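Long-range contacts in 2-methyl-3-hydroxypyridine-5-carboxylic acid oxygenase (Mesorhizobium loti, PDB 3ALJ), which probably uses FAD, a reduced nicotinamide cofactor and dioxygen to oxygenate and open the pyridine ring of 2-methyl-3-hydroxypyridine-5-carboxylate, a step in vitamin B6 breakdown: residues D156-K161 with V286-H291; S175-I180 with A228-P233; D268-T273 with M293-A298. All blocks are in the same frame, centred on the assembly; numbering follows the deposited sequence. Where two conformers were deposited one is given.

How the interactions relate
Interaction 1 is the buried one: a loop and a helix start of the FAD-binding part meet beside the pyrophosphate, by backbone packing and two waters. Interaction 3, nearer the surface, lies at the flavin end of the same cofactor and is mainly apolar, with a proline between a tyrosine and the isoalloxazine and one bridging water. The two touch directly, as D288 O is hydrogen-bonded to T273 OG1. Interaction 2 is farther out and partly solvent-exposed, and rests on one carboxylate-to-amide bond. It shares a sheet with interaction 3, since strands 170-185 and 267-275 are neighbours joined by backbone bonds. Its centre is about 23 Å from that of interaction 1, and the two do not touch.

Interaction 1 of 3, residues D156-K161 with V286-H291; sequences DGVGSK and VGDAAH. With FAD (flavin-adenine dinucleotide), chain B.
D288 carries CG opposite its carbonyl carbon (chi1 -84°) and V158 carries CG1 likewise, which turns both side chains the same way, V158 CG1 lying 3.9 Å from D288 CB. They lie in two of the three FAD motifs of the p-hydroxybenzoate hydroxylase-like flavin monooxygenases, the DG motif opened by D156-G157 and the GD motif of G287-D288 at the start of helix 288-291. No direct hydrogen bond joins the segments. The backbones instead come close at the type I turn G157-S160, where A289 CA makes a bent CA-H...O contact with G157 O at 3.1 Å. Beyond it, S160 CB packs against A289 CB.

Polar links run through the cofactor and two waters. D288 N gives a fairly straight bond (161°) to FAD O2P, a backbone amide at a helix start facing a phosphate, while D288 OD1 takes the ribityl hydroxyl FAD O3' at 2.8 Å. G287 has its CA against O2P, with no side chain in the way of the phosphate. Water 1 accepts from both G157 N and A289 N and donates to V286 O and FAD O2P, so it has four partners. Water 2 does similar work nearer the other phosphate, accepting from V158 N and donating to D288 OD2 and FAD O2A.

The DG loop is fixed from behind by D156, whose OD2 accepts from V162 N and weakly from K161 N; the R163 guanidinium is hydrogen-bonded to V158 O and A289 O. D156 CB lies 3.4 Å from FAD C5A of the adenine. S160, the N-cap of helix 161-166, is bonded through OG to R163 N and gives D156 OD1 a short 2.6 Å bond, arriving 43° out of the carboxylate plane.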
loop_
_atom_site.group_PDB
_atom_site.type_symbol
_atom_site.label_atom_id
_atom_site.label_comp_id
_atom_site.label_asym_id
_atom_site.label_seq_id
_atom_site.Cartn_x
_atom_site.Cartn_y
_atom_site.Cartn_z
ATOM N N ASP A 156 2.832 12.725 1.409
ATOM C CA ASP A 156 2.414 13.131 0.054
ATOM C C ASP A 156 2.983 12.380 -1.067
ATOM O O ASP A 156 3.126 12.902 -2.176
ATOM C CB ASP A 156 2.580 14.712 -0.030
ATOM C CG ASP A 156 3.932 15.199 0.403
ATOM O OD1 ASP A 156 4.672 14.621 1.249
ATOM O OD2 ASP A 156 4.331 16.327 -0.120
ATOM N N GLY A 157 3.247 11.089 -0.810
ATOM C CA GLY A 157 3.493 10.172 -1.918
ATOM C C GLY A 157 4.924 10.190 -2.487
ATOM O O GLY A 157 5.773 10.932 -2.038
ATOM N N VAL A 158 5.169 9.412 -3.554
ATOM C CA VAL A 158 6.519 9.256 -4.098
ATOM C C VAL A 158 7.053 10.576 -4.607
ATOM O O VAL A 158 8.257 10.750 -4.592
ATOM C CB VAL A 158 6.512 8.272 -5.328
ATOM C CG1 VAL A 158 6.363 6.888 -4.934
ATOM C CG2 VAL A 158 5.466 8.655 -6.372
ATOM N N GLY A 159 6.119 11.482 -5.050
ATOM C CA GLY A 159 6.556 12.861 -5.520
ATOM C C GLY A 159 6.450 13.898 -4.425
ATOM O O GLY A 159 6.340 15.083 -4.769
ATOM N N SER A 160 6.538 13.537 -3.142
ATOM C CA SER A 160 6.387 14.488 -2.008
ATOM C C SER A 160 7.136 15.816 -2.205
ATOM O O SER A 160 8.395 15.859 -2.367
ATOM C CB SER A 160 7.097 13.813 -0.793
ATOM O OG SER A 160 7.126 14.653 0.304
ATOM N N LYS A 161 6.326 16.844 -2.129
ATOM C CA LYS A 161 6.864 18.207 -2.120
ATOM C C LYS A 161 7.271 18.648 -0.760
ATOM O O LYS A 161 8.143 19.532 -0.632
ATOM C CB LYS A 161 5.824 19.197 -2.759
ATOM C CG LYS A 161 5.787 19.074 -4.323
ATOM C CD LYS A 161 4.748 20.076 -4.917
ATOM C CE LYS A 161 4.723 19.862 -6.403
ATOM N NZ LYS A 161 3.828 20.952 -6.900
ATOM N N VAL A 286 6.489 10.166 5.775
ATOM C CA VAL A 286 5.808 8.837 6.091
ATOM C C VAL A 286 5.353 8.237 4.801
ATOM O O VAL A 286 4.719 8.965 4.007
ATOM C CB VAL A 286 4.580 9.007 7.043
ATOM C CG1 VAL A 286 5.075 9.641 8.441
ATOM C CG2 VAL A 286 3.269 9.627 6.381
ATOM N N GLY A 287 5.505 6.939 4.593
ATOM C CA GLY A 287 4.872 6.319 3.449
ATOM C C GLY A 287 5.747 6.400 2.215
ATOM O O GLY A 287 6.984 6.395 2.341
ATOM N N ASP A 288 5.109 6.415 1.041
ATOM C CA ASP A 288 5.887 6.402 -0.183
ATOM C C ASP A 288 6.792 7.710 -0.330
ATOM O O ASP A 288 7.754 7.673 -1.128
ATOM C CB ASP A 288 4.935 6.395 -1.386
ATOM C CG ASP A 288 4.435 4.974 -1.751
ATOM O OD1 ASP A 288 4.704 4.028 -0.998
ATOM O OD2 ASP A 288 3.793 4.895 -2.820
ATOM N N ALA A 289 6.467 8.752 0.404
ATOM C CA ALA A 289 7.346 9.941 0.434
ATOM C C ALA A 289 8.763 9.532 0.877
ATOM O O ALA A 289 9.755 10.203 0.508
ATOM C CB ALA A 289 6.786 10.987 1.383
ATOM N N ALA A 290 8.842 8.503 1.751
ATOM C CA ALA A 290 10.112 8.096 2.338
ATOM C C ALA A 290 10.635 6.791 1.828
ATOM O O ALA A 290 11.850 6.558 1.841
ATOM C CB ALA A 290 9.970 8.055 3.862
ATOM N N HIS A 291 9.721 5.826 1.509
ATOM C CA HIS A 291 10.204 4.423 1.363
ATOM C C HIS A 291 9.352 3.622 0.397
ATOM O O HIS A 291 9.106 2.439 0.585
ATOM C CB HIS A 291 10.233 3.769 2.791
ATOM C CG HIS A 291 8.924 3.774 3.492
ATOM N ND1 HIS A 291 7.816 3.074 3.050
ATOM C CD2 HIS A 291 8.556 4.376 4.651
ATOM C CE1 HIS A 291 6.814 3.275 3.924
ATOM N NE2 HIS A 291 7.219 4.058 4.873
HETATM P PA FAD B . -0.249 7.559 -1.649
HETATM O O1A FAD B . -1.172 6.391 -1.488
HETATM O O2A FAD B . 0.370 7.799 -2.900
HETATM O O5B FAD B . -1.087 8.833 -1.205
HETATM C C5B FAD B . -0.506 10.177 -1.266
HETATM C C4B FAD B . -1.743 11.051 -1.304
HETATM O O4B FAD B . -1.147 12.394 -1.272
HETATM C C3B FAD B . -2.522 11.004 -2.566
HETATM O O3B FAD B . -3.940 10.968 -2.301
HETATM C C2B FAD B . -2.037 12.277 -3.351
HETATM O O2B FAD B . -3.036 12.817 -4.233
HETATM C C1B FAD B . -1.812 13.277 -2.265
HETATM N N9A FAD B . -0.774 14.220 -2.536
HETATM C C8A FAD B . 0.348 14.095 -3.323
HETATM N N7A FAD B . 1.122 15.189 -3.252
HETATM C C5A FAD B . 0.469 16.060 -2.394
HETATM C C6A FAD B . 0.823 17.299 -1.866
HETATM N N6A FAD B . 1.986 17.921 -2.257
HETATM N N1A FAD B . -0.040 17.853 -1.012
HETATM C C2A FAD B . -1.196 17.280 -0.661
HETATM N N3A FAD B . -1.589 16.052 -1.106
HETATM C C4A FAD B . -0.707 15.455 -1.955
HETATM N N1 FAD B . 0.932 -1.993 -0.625
HETATM C C2 FAD B . 0.389 -2.879 0.189
HETATM O O2 FAD B . 0.414 -2.771 1.425
HETATM N N3 FAD B . -0.235 -4.012 -0.335
HETATM C C4 FAD B . -0.341 -4.218 -1.711
HETATM O O4 FAD B . -1.062 -5.195 -2.140
HETATM C C4X FAD B . 0.255 -3.280 -2.536
HETATM N N5 FAD B . 0.277 -3.502 -3.956
HETATM C C5X FAD B . 0.935 -2.595 -4.765
HETATM C C6 FAD B . 1.069 -2.833 -6.144
HETATM C C7 FAD B . 1.663 -1.904 -6.960
HETATM C C7M FAD B . 1.777 -2.195 -8.484
HETATM C C8 FAD B . 2.206 -0.752 -6.430
HETATM C C8M FAD B . 2.918 0.301 -7.310
HETATM C C9 FAD B . 2.087 -0.503 -5.056
HETATM C C9A FAD B . 1.484 -1.453 -4.195
HETATM N N10 FAD B . 1.386 -1.240 -2.750
HETATM C C10 FAD B . 0.823 -2.171 -1.961
HETATM C "C1'" FAD B . 2.026 0.024 -2.146
HETATM C "C2'" FAD B . 0.937 1.055 -1.881
HETATM O "O2'" FAD B . 0.232 1.327 -3.111
HETATM C "C3'" FAD B . 1.589 2.384 -1.456
HETATM O "O3'" FAD B . 2.790 2.043 -0.666
HETATM C "C4'" FAD B . 0.753 3.220 -0.579
HETATM O "O4'" FAD B . -0.418 3.603 -1.355
HETATM C "C5'" FAD B . 1.441 4.486 -0.188
HETATM O "O5'" FAD B . 0.561 5.249 0.631
HETATM P P FAD B . 0.952 6.760 0.884
HETATM O O1P FAD B . -0.147 7.307 1.691
HETATM O O2P FAD B . 2.361 6.907 1.368
HETATM O O3P FAD B . 0.962 7.427 -0.589
HETATM O O HOH W 1 3.708 9.284 1.472
HETATM O O HOH W 2 3.012 7.333 -3.921
#

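Interaction 2 of 3, residues S175-I180 with A228-P233; sequences SKDGLI and APAADP
D177 OD1 accepts from A230 N over 2.7 Å in a nearly straight bond (170°), the one direct hydrogen bond between segments 175-180 and 228-233. The amide arrives on the anti side of the carboxylate, 29° out of its plane. D177 OD1 also lies against P229 CA at 3.4 Å. Water 3 donates to D177 OD1 from 2.6 Å and accepts from A231 N, so OD1 reaches two successive amides of the turn, one directly and one through the water. Alongside, A230 CB presses close on K176 O at 3.2 Å.

With CG beside its own N (chi1 -65°), D177 can lean across to the turn. The amides it meets are presented by a type I turn from P229 to D232, closed by D232 N to P229 O at 3.0 Å. Behind D177, its backbone N makes a weak bond to S175 OG at the corner where strand 170-185 changes direction.

Farther out, the hydroxyl of Y267 is hydrogen-bonded to A228 O and weakly to G178 N, so that one hydroxyl from strand 267-275 bonds to both segments, and I180 pairs through its backbone with L226. D232 OD1 is in turn bonded to G235 N beyond the turn. The contact therefore joins strand 170-185, whose L179 touches FAD, to the loop that leaves neighbouring strand 221-228.

Two donors on one oxygen, one of them a straight short N-H, would favour the charged form of D177, and the bound water is consistent with a partly solvated contact, where the loop leaves strand 221-228.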
loop_
_atom_site.group_PDB
_atom_site.type_symbol
_atom_site.label_atom_id
_atom_site.label_comp_id
_atom_site.label_asym_id
_atom_site.label_seq_id
_atom_site.Cartn_x
_atom_site.Cartn_y
_atom_site.Cartn_z
ATOM N N SER A 175 10.350 2.353 -12.829
ATOM C CA SER A 175 10.544 1.293 -13.798
ATOM C C SER A 175 9.946 1.595 -15.174
ATOM O O SER A 175 9.014 2.412 -15.296
ATOM C CB SER A 175 9.867 0.017 -13.282
ATOM O OG SER A 175 10.381 -1.076 -14.012
ATOM N N LYS A 176 10.505 0.930 -16.183
ATOM C CA LYS A 176 9.784 0.852 -17.488
ATOM C C LYS A 176 8.682 -0.188 -17.425
ATOM O O LYS A 176 7.644 -0.033 -18.117
ATOM C CB LYS A 176 10.768 0.440 -18.595
ATOM C CG LYS A 176 11.933 1.453 -18.913
ATOM C CD LYS A 176 11.567 2.911 -18.881
ATOM C CE LYS A 176 12.629 3.771 -19.658
ATOM N NZ LYS A 176 12.109 5.183 -19.976
ATOM N N ASP A 177 8.889 -1.259 -16.641
ATOM C CA ASP A 177 7.805 -2.250 -16.536
ATOM C C ASP A 177 6.814 -1.916 -15.417
ATOM O O ASP A 177 6.950 -1.017 -14.598
ATOM C CB ASP A 177 8.426 -3.642 -16.293
ATOM C CG ASP A 177 9.258 -4.130 -17.463
ATOM O OD1 ASP A 177 8.939 -3.912 -18.677
ATOM O OD2 ASP A 177 10.245 -4.852 -17.173
ATOM N N GLY A 178 5.637 -2.544 -15.633
ATOM C CA GLY A 178 4.499 -2.312 -14.712
ATOM C C GLY A 178 3.393 -3.342 -14.983
ATOM O O GLY A 178 3.669 -4.499 -15.347
ATOM N N LEU A 179 2.170 -2.964 -14.678
ATOM C CA LEU A 179 1.105 -3.931 -14.751
ATOM C C LEU A 179 -0.176 -3.206 -14.739
ATOM O O LEU A 179 -0.264 -1.946 -14.599
ATOM C CB LEU A 179 1.168 -4.760 -13.451
ATOM C CG LEU A 179 0.678 -4.129 -12.122
ATOM C CD1 LEU A 179 0.507 -5.321 -11.130
ATOM C CD2 LEU A 179 1.452 -2.977 -11.617
ATOM N N ILE A 180 -1.186 -3.985 -14.971
ATOM C CA ILE A 180 -2.566 -3.465 -15.176
ATOM C C ILE A 180 -3.385 -4.036 -14.052
ATOM O O ILE A 180 -3.609 -5.269 -13.993
ATOM C CB ILE A 180 -3.113 -3.915 -16.549
ATOM C CG1 ILE A 180 -2.202 -3.399 -17.641
ATOM C CG2 ILE A 180 -4.551 -3.329 -16.658
ATOM C CD1 ILE A 180 -2.409 -4.216 -19.011
ATOM N N ALA A 228 2.902 -7.943 -17.749
ATOM C CA ALA A 228 3.732 -8.297 -18.901
ATOM C C ALA A 228 4.708 -7.152 -19.063
ATOM O O ALA A 228 4.409 -6.003 -18.643
ATOM C CB ALA A 228 2.848 -8.365 -20.132
ATOM N N PRO A 229 5.861 -7.448 -19.667
ATOM C CA PRO A 229 6.899 -6.424 -19.798
ATOM C C PRO A 229 6.416 -5.301 -20.778
ATOM O O PRO A 229 5.596 -5.522 -21.677
ATOM C CB PRO A 229 8.018 -7.170 -20.521
ATOM C CG PRO A 229 7.718 -8.625 -20.375
ATOM C CD PRO A 229 6.298 -8.758 -20.189
ATOM N N ALA A 230 6.933 -4.104 -20.542
ATOM C CA ALA A 230 6.532 -2.958 -21.386
ATOM C C ALA A 230 6.987 -3.187 -22.818
ATOM O O ALA A 230 6.296 -2.664 -23.737
ATOM C CB ALA A 230 7.197 -1.672 -20.872
ATOM N N ALA A 231 8.046 -3.955 -23.019
ATOM C CA ALA A 231 8.483 -4.337 -24.380
ATOM C C ALA A 231 7.489 -5.235 -25.141
ATOM O O ALA A 231 7.673 -5.497 -26.355
ATOM C CB ALA A 231 9.899 -4.982 -24.292
ATOM N N ASP A 232 6.427 -5.748 -24.500
ATOM C CA ASP A 232 5.438 -6.581 -25.107
ATOM C C ASP A 232 4.281 -5.682 -25.452
ATOM O O ASP A 232 3.506 -5.288 -24.564
ATOM C CB ASP A 232 5.043 -7.720 -24.152
ATOM C CG ASP A 232 3.780 -8.454 -24.626
ATOM O OD1 ASP A 232 3.196 -8.217 -25.723
ATOM O OD2 ASP A 232 3.354 -9.407 -23.907
ATOM N N PRO A 233 4.104 -5.332 -26.768
ATOM C CA PRO A 233 3.092 -4.318 -27.053
ATOM C C PRO A 233 1.642 -4.790 -26.836
ATOM O O PRO A 233 0.747 -3.965 -26.617
ATOM C CB PRO A 233 3.373 -4.005 -28.561
ATOM C CG PRO A 233 3.924 -5.242 -29.126
ATOM C CD PRO A 233 4.831 -5.771 -27.995
HETATM O O HOH W 3 10.125 -4.177 -21.028
#

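Interaction 3 of 3, residues D268-T273 with M293-A298. With FAD (flavin-adenine dinucleotide), chain B.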
loop_
_atom_site.group_PDB
_atom_site.type_symbol
_atom_site.label_atom_id
_atom_site.label_comp_id
_atom_site.label_asym_id
_atom_site.label_seq_id
_atom_site.Cartn_x
_atom_site.Cartn_y
_atom_site.Cartn_z
ATOM N N ASP A 268 0.437 0.794 -15.039
ATOM C CA ASP A 268 1.120 1.621 -13.976
ATOM C C ASP A 268 2.505 1.012 -13.726
ATOM O O ASP A 268 2.689 -0.170 -13.770
ATOM C CB ASP A 268 0.361 1.628 -12.653
ATOM C CG ASP A 268 -0.978 2.365 -12.748
ATOM O OD1 ASP A 268 -0.980 3.418 -13.419
ATOM O OD2 ASP A 268 -1.893 1.839 -12.075
ATOM N N LYS A 269 3.482 1.856 -13.502
ATOM C CA LYS A 269 4.877 1.477 -13.340
ATOM C C LYS A 269 5.216 1.385 -11.906
ATOM O O LYS A 269 4.584 2.003 -11.026
ATOM C CB LYS A 269 5.822 2.574 -13.939
ATOM C CG LYS A 269 5.406 3.013 -15.240
ATOM C CD LYS A 269 5.378 1.916 -16.226
ATOM C CE LYS A 269 5.168 2.590 -17.623
ATOM N NZ LYS A 269 3.707 3.110 -17.745
ATOM N N TYR A 270 6.191 0.525 -11.676
ATOM C CA TYR A 270 6.765 0.432 -10.353
ATOM C C TYR A 270 7.670 1.588 -10.005
ATOM O O TYR A 270 8.256 2.236 -10.880
ATOM C CB TYR A 270 7.582 -0.873 -10.190
ATOM C CG TYR A 270 6.820 -2.109 -10.630
ATOM C CD1 TYR A 270 7.142 -2.829 -11.742
ATOM C CD2 TYR A 270 5.725 -2.501 -9.857
ATOM C CE1 TYR A 270 6.417 -3.951 -12.106
ATOM C CE2 TYR A 270 4.981 -3.620 -10.165
ATOM C CZ TYR A 270 5.343 -4.346 -11.266
ATOM O OH TYR A 270 4.616 -5.529 -11.602
ATOM N N GLU A 271 7.731 1.918 -8.725
ATOM C CA GLU A 271 8.564 3.089 -8.373
ATOM C C GLU A 271 9.020 2.992 -6.974
ATOM O O GLU A 271 8.283 2.583 -6.044
ATOM C CB GLU A 271 7.793 4.364 -8.595
ATOM C CG GLU A 271 8.563 5.644 -8.194
ATOM C CD GLU A 271 7.837 6.959 -8.680
ATOM O OE1 GLU A 271 6.704 6.864 -9.215
ATOM O OE2 GLU A 271 8.477 8.026 -8.443
ATOM N N THR A 272 10.283 3.376 -6.760
ATOM C CA THR A 272 10.834 3.292 -5.424
ATOM C C THR A 272 11.505 4.512 -4.968
ATOM O O THR A 272 11.962 5.360 -5.811
ATOM C CB THR A 272 11.881 2.102 -5.322
ATOM O OG1 THR A 272 12.997 2.359 -6.219
ATOM C CG2 THR A 272 11.267 0.764 -5.737
ATOM N N THR A 273 11.575 4.723 -3.664
ATOM C CA THR A 273 12.319 5.886 -3.013
ATOM C C THR A 273 13.043 5.364 -1.813
ATOM O O THR A 273 12.537 4.539 -1.038
ATOM C CB THR A 273 11.380 7.104 -2.564
ATOM O OG1 THR A 273 10.339 6.582 -1.696
ATOM C CG2 THR A 273 10.632 7.650 -3.753
ATOM N N MET A 293 8.487 1.090 -2.423
ATOM C CA MET A 293 9.181 -0.170 -2.619
ATOM C C MET A 293 8.554 -1.026 -3.688
ATOM O O MET A 293 7.428 -0.744 -4.121
ATOM C CB MET A 293 9.306 -0.870 -1.269
ATOM C CG MET A 293 7.965 -1.352 -0.716
ATOM S SD MET A 293 8.161 -2.272 0.849
ATOM C CE MET A 293 8.318 -0.866 1.994
ATOM N N CYS A 294 9.263 -2.045 -4.102
ATOM C CA CYS A 294 8.646 -3.005 -4.974
ATOM C C CYS A 294 7.496 -3.731 -4.290
ATOM O O CYS A 294 7.597 -3.982 -3.096
ATOM C CB CYS A 294 9.685 -4.063 -5.418
ATOM S SG CYS A 294 11.036 -3.278 -6.441
ATOM N N PRO A 295 6.420 -4.031 -5.012
ATOM C CA PRO A 295 5.239 -4.627 -4.355
ATOM C C PRO A 295 5.207 -6.145 -4.221
ATOM O O PRO A 295 4.185 -6.680 -3.766
ATOM C CB PRO A 295 4.088 -4.108 -5.233
ATOM C CG PRO A 295 4.668 -4.121 -6.624
ATOM C CD PRO A 295 6.101 -3.526 -6.404
ATOM N N ALA A 296 6.379 -6.791 -4.424
ATOM C CA ALA A 296 6.373 -8.265 -4.331
ATOM C C ALA A 296 5.849 -8.784 -3.024
ATOM O O ALA A 296 5.162 -9.828 -3.007
ATOM C CB ALA A 296 7.829 -8.837 -4.607
ATOM N N LEU A 297 6.219 -8.178 -1.901
ATOM C CA LEU A 297 5.744 -8.645 -0.602
ATOM C C LEU A 297 4.508 -7.994 -0.105
ATOM O O LEU A 297 4.053 -8.284 1.030
ATOM C CB LEU A 297 6.879 -8.563 0.465
ATOM C CG LEU A 297 8.110 -9.401 0.189
ATOM C CD1 LEU A 297 9.149 -8.996 1.361
ATOM C CD2 LEU A 297 7.687 -10.901 0.156
ATOM N N ALA A 298 3.903 -7.119 -0.957
ATOM C CA ALA A 298 2.626 -6.449 -0.622
ATOM C C ALA A 298 2.695 -5.828 0.771
ATOM O O ALA A 298 1.851 -6.013 1.633
ATOM C CB ALA A 298 1.421 -7.471 -0.742
HETATM P PA FAD B . -0.249 7.559 -1.649
HETATM O O1A FAD B . -1.172 6.391 -1.488
HETATM O O2A FAD B . 0.370 7.799 -2.900
HETATM O O5B FAD B . -1.087 8.833 -1.205
HETATM C C5B FAD B . -0.506 10.177 -1.266
HETATM C C4B FAD B . -1.743 11.051 -1.304
HETATM O O4B FAD B . -1.147 12.394 -1.272
HETATM C C3B FAD B . -2.522 11.004 -2.566
HETATM O O3B FAD B . -3.940 10.968 -2.301
HETATM C C2B FAD B . -2.037 12.277 -3.351
HETATM O O2B FAD B . -3.036 12.817 -4.233
HETATM C C1B FAD B . -1.812 13.277 -2.265
HETATM N N9A FAD B . -0.774 14.220 -2.536
HETATM C C8A FAD B . 0.348 14.095 -3.323
HETATM N N7A FAD B . 1.122 15.189 -3.252
HETATM C C5A FAD B . 0.469 16.060 -2.394
HETATM C C6A FAD B . 0.823 17.299 -1.866
HETATM N N6A FAD B . 1.986 17.921 -2.257
HETATM N N1A FAD B . -0.040 17.853 -1.012
HETATM C C2A FAD B . -1.196 17.280 -0.661
HETATM N N3A FAD B . -1.589 16.052 -1.106
HETATM C C4A FAD B . -0.707 15.455 -1.955
HETATM N N1 FAD B . 0.932 -1.993 -0.625
HETATM C C2 FAD B . 0.389 -2.879 0.189
HETATM O O2 FAD B . 0.414 -2.771 1.425
HETATM N N3 FAD B . -0.235 -4.012 -0.335
HETATM C C4 FAD B . -0.341 -4.218 -1.711
HETATM O O4 FAD B . -1.062 -5.195 -2.140
HETATM C C4X FAD B . 0.255 -3.280 -2.536
HETATM N N5 FAD B . 0.277 -3.502 -3.956
HETATM C C5X FAD B . 0.935 -2.595 -4.765
HETATM C C6 FAD B . 1.069 -2.833 -6.144
HETATM C C7 FAD B . 1.663 -1.904 -6.960
HETATM C C7M FAD B . 1.777 -2.195 -8.484
HETATM C C8 FAD B . 2.206 -0.752 -6.430
HETATM C C8M FAD B . 2.918 0.301 -7.310
HETATM C C9 FAD B . 2.087 -0.503 -5.056
HETATM C C9A FAD B . 1.484 -1.453 -4.195
HETATM N N10 FAD B . 1.386 -1.240 -2.750
HETATM C C10 FAD B . 0.823 -2.171 -1.961
HETATM C "C1'" FAD B . 2.026 0.024 -2.146
HETATM C "C2'" FAD B . 0.937 1.055 -1.881
HETATM O "O2'" FAD B . 0.232 1.327 -3.111
HETATM C "C3'" FAD B . 1.589 2.384 -1.456
HETATM O "O3'" FAD B . 2.790 2.043 -0.666
HETATM C "C4'" FAD B . 0.753 3.220 -0.579
HETATM O "O4'" FAD B . -0.418 3.603 -1.355
HETATM C "C5'" FAD B . 1.441 4.486 -0.188
HETATM O "O5'" FAD B . 0.561 5.249 0.631
HETATM P P FAD B . 0.952 6.760 0.884
HETATM O O1P FAD B . -0.147 7.307 1.691
HETATM O O2P FAD B . 2.361 6.907 1.368
HETATM O O3P FAD B . 0.962 7.427 -0.589
HETATM O O HOH W 4 6.392 -0.015 -6.796
#
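The Y270 and P295 side chains cross at about a right angle, with Y270 CE2 3.6 Å from P295 CG and P295 CD equally near Y270 CD2. The flavin methyl FAD C7M also meets the tyrosine ring obliquely, 3.9 Å from Y270 CE2, while water 4 lies at the ring's edge, in its plane. P295 covers the second flat group as well: its CB sits above the benzenoid end of the isoalloxazine, 3.4 Å from FAD C6. The proline is thus wedged between tyrosine and flavin, in the loop that follows the GD motif of this monooxygenase family and leads into helix 300-314. At the other end of the flavin, A298 CB lies 3.6 Å from FAD O4.

Further along the strand, T272 has its methyl CG2 anti to the carbonyl carbon (chi1 63° for OG1), which sets it against M293 C at 3.8 Å and near C294 SG. That sulfur carries a covalently linked beta-mercaptoethanol, probably from the crystallisation liquor. E271 points away from the loop, and its carboxylate OE2 makes a salt bridge with R172.

Backbone bonds join strand 267-275 to strand 170-185, and T273 OG1 ties it to A292 N just before the loop. With no direct hydrogen bond across the contact, water 4 bridges it, accepting from E271 N and donating to M293 O, each over 3.0 Å. The loop is therefore set against the strand by one water and by apolar contact, and P295 gives the flavin's benzenoid ring an apolar, uncharged neighbour.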